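Local atomic coordinates of microtubule-associated protein 1 light chain 3 (PDB entry 4EOY), a protein that binds a peptide of Atg3 and, as an Atg8-family protein with a ubiquitin fold, probably serves autophagy-related membrane processes in Plasmodium falciparum. Residues S7-V12 against Y116-Y121. The protein carries 3 engineered substitutions. Residues are numbered along the deposited sequence; the frame is centred on the assembly and turned at random.
Sequences SLKDEV and YLYMEY
Lys9 lays its extended chain obliquely across the ring of Tyr118, with CG 3.6 Å from Tyr118 OH and CE 3.8 Å from Tyr118 CZ. The ammonium group ends over the ring face in a cation-pi contact, Lys9 NZ standing 4.9 Å from the centroid of the Tyr118 ring and 22° off its normal. A salt bridge from Lys9 NZ to Asp112 and a hydrogen bond from Tyr118 OH to Asp114 tie both partners to the loop just before the strand. On the same ring, Ser7 OG lies 4.1 Å from Tyr118 CE2. In this Atg8 ubiquitin-like fold, residues 7-9, at the start of a short, weakly bonded N-terminal helix, thus pack by side chains on the start of strand 117-122 and the residue before it; the strand runs between strands 31-38 and 89-92 in the mixed sheet. Leu8 meets Tyr116 at about a right angle, its CD2 methyl 4.0 Å from Tyr116 CE2. Its chi1 of -162°, with chi2 at 81°, brings that methyl against the ring. Tyr116 also packs on Pro33 and Val35 of the neighbouring strand, on Glu20 and Thr21 of helix 14-27, and on an aromatic side chain of the bound Atg3 peptide.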
# COMPACT_ATOMS: atom_id res chain seq x y z
N SER A 7 -4.22 -12.48 -1.85
CA SER A 7 -4.41 -11.15 -1.25
C SER A 7 -4.97 -11.25 0.19
O SER A 7 -5.20 -12.34 0.71
CB SER A 7 -5.35 -10.31 -2.13
OG SER A 7 -5.70 -9.08 -1.51
N LEU A 8 -5.19 -10.08 0.80
CA LEU A 8 -5.67 -10.00 2.17
C LEU A 8 -7.13 -10.46 2.30
O LEU A 8 -7.56 -10.90 3.37
CB LEU A 8 -5.56 -8.56 2.68
CG LEU A 8 -5.62 -8.39 4.19
CD1 LEU A 8 -4.26 -8.68 4.81
CD2 LEU A 8 -6.05 -6.98 4.52
N LYS A 9 -7.87 -10.36 1.20
CA LYS A 9 -9.26 -10.82 1.15
C LYS A 9 -9.36 -12.34 1.34
O LYS A 9 -10.34 -12.85 1.88
CB LYS A 9 -9.90 -10.41 -0.18
CG LYS A 9 -9.96 -8.90 -0.36
CD LYS A 9 -10.66 -8.50 -1.65
CE LYS A 9 -10.99 -7.01 -1.62
NZ LYS A 9 -11.54 -6.55 -2.92
N ASP A 10 -8.32 -13.05 0.91
CA ASP A 10 -8.25 -14.50 1.07
C ASP A 10 -7.78 -14.87 2.49
O ASP A 10 -8.04 -15.97 2.98
CB ASP A 10 -7.31 -15.10 0.03
CG ASP A 10 -7.49 -14.49 -1.37
OD1 ASP A 10 -8.43 -13.69 -1.58
OD2 ASP A 10 -6.68 -14.79 -2.27
N GLU A 11 -7.06 -13.93 3.11
CA GLU A 11 -6.49 -14.12 4.44
C GLU A 11 -7.49 -13.83 5.55
O GLU A 11 -7.56 -14.58 6.53
CB GLU A 11 -5.28 -13.19 4.64
CG GLU A 11 -3.97 -13.70 4.05
CD GLU A 11 -2.97 -12.58 3.82
OE1 GLU A 11 -2.16 -12.69 2.87
OE2 GLU A 11 -2.97 -11.59 4.59
N VAL A 12 -8.22 -12.72 5.40
CA VAL A 12 -9.17 -12.23 6.41
C VAL A 12 -10.57 -12.11 5.83
O VAL A 12 -10.72 -11.65 4.71
CB VAL A 12 -8.78 -10.82 6.91
CG1 VAL A 12 -9.70 -10.37 8.02
CG2 VAL A 12 -7.32 -10.78 7.35
N TYR A 116 -10.57 -0.52 3.06
CA TYR A 116 -9.16 -0.43 2.68
C TYR A 116 -8.97 0.24 1.33
O TYR A 116 -9.81 0.12 0.43
CB TYR A 116 -8.52 -1.83 2.62
CG TYR A 116 -8.10 -2.41 3.95
CD1 TYR A 116 -7.01 -1.87 4.65
CD2 TYR A 116 -8.79 -3.47 4.53
CE1 TYR A 116 -6.63 -2.36 5.88
CE2 TYR A 116 -8.42 -3.97 5.77
CZ TYR A 116 -7.33 -3.41 6.44
OH TYR A 116 -6.93 -3.90 7.67
N LEU A 117 -7.85 0.96 1.18
CA LEU A 117 -7.38 1.35 -0.12
C LEU A 117 -6.38 0.30 -0.61
O LEU A 117 -5.28 0.15 -0.05
CB LEU A 117 -6.73 2.72 -0.08
CG LEU A 117 -6.30 3.27 -1.45
CD1 LEU A 117 -7.54 3.49 -2.29
CD2 LEU A 117 -5.46 4.54 -1.29
N TYR A 118 -6.77 -0.42 -1.66
CA TYR A 118 -5.92 -1.47 -2.21
C TYR A 118 -5.09 -0.90 -3.33
O TYR A 118 -5.61 -0.23 -4.25
CB TYR A 118 -6.76 -2.62 -2.73
CG TYR A 118 -7.32 -3.51 -1.64
CD1 TYR A 118 -8.54 -3.22 -1.05
CD2 TYR A 118 -6.64 -4.63 -1.21
CE1 TYR A 118 -9.06 -4.02 -0.06
CE2 TYR A 118 -7.15 -5.45 -0.22
CZ TYR A 118 -8.36 -5.13 0.36
OH TYR A 118 -8.86 -5.95 1.36
N MET A 119 -3.79 -1.10 -3.24
CA MET A 119 -2.85 -0.65 -4.26
C MET A 119 -1.95 -1.80 -4.68
O MET A 119 -1.64 -2.69 -3.88
CB MET A 119 -2.02 0.52 -3.73
CG MET A 119 -2.86 1.78 -3.50
SD MET A 119 -1.77 3.14 -3.08
CE MET A 119 -0.97 3.48 -4.66
N GLU A 120 -1.54 -1.81 -5.94
CA GLU A 120 -0.81 -2.97 -6.46
C GLU A 120 0.44 -2.55 -7.16
O GLU A 120 0.50 -1.47 -7.73
CB GLU A 120 -1.70 -3.75 -7.43
CG GLU A 120 -2.92 -4.37 -6.77
CD GLU A 120 -3.78 -5.14 -7.74
OE1 GLU A 120 -4.09 -4.58 -8.81
OE2 GLU A 120 -4.17 -6.30 -7.43
N TYR A 121 1.46 -3.40 -7.12
CA TYR A 121 2.68 -3.13 -7.83
C TYR A 121 2.94 -4.23 -8.83
O TYR A 121 2.59 -5.40 -8.61
CB TYR A 121 3.89 -2.92 -6.91
CG TYR A 121 4.27 -4.07 -5.98
CD1 TYR A 121 5.16 -5.05 -6.36
CD2 TYR A 121 3.79 -4.12 -4.68
CE1 TYR A 121 5.54 -6.06 -5.50
CE2 TYR A 121 4.16 -5.13 -3.81
CZ TYR A 121 5.03 -6.11 -4.24
OH TYR A 121 5.38 -7.11 -3.35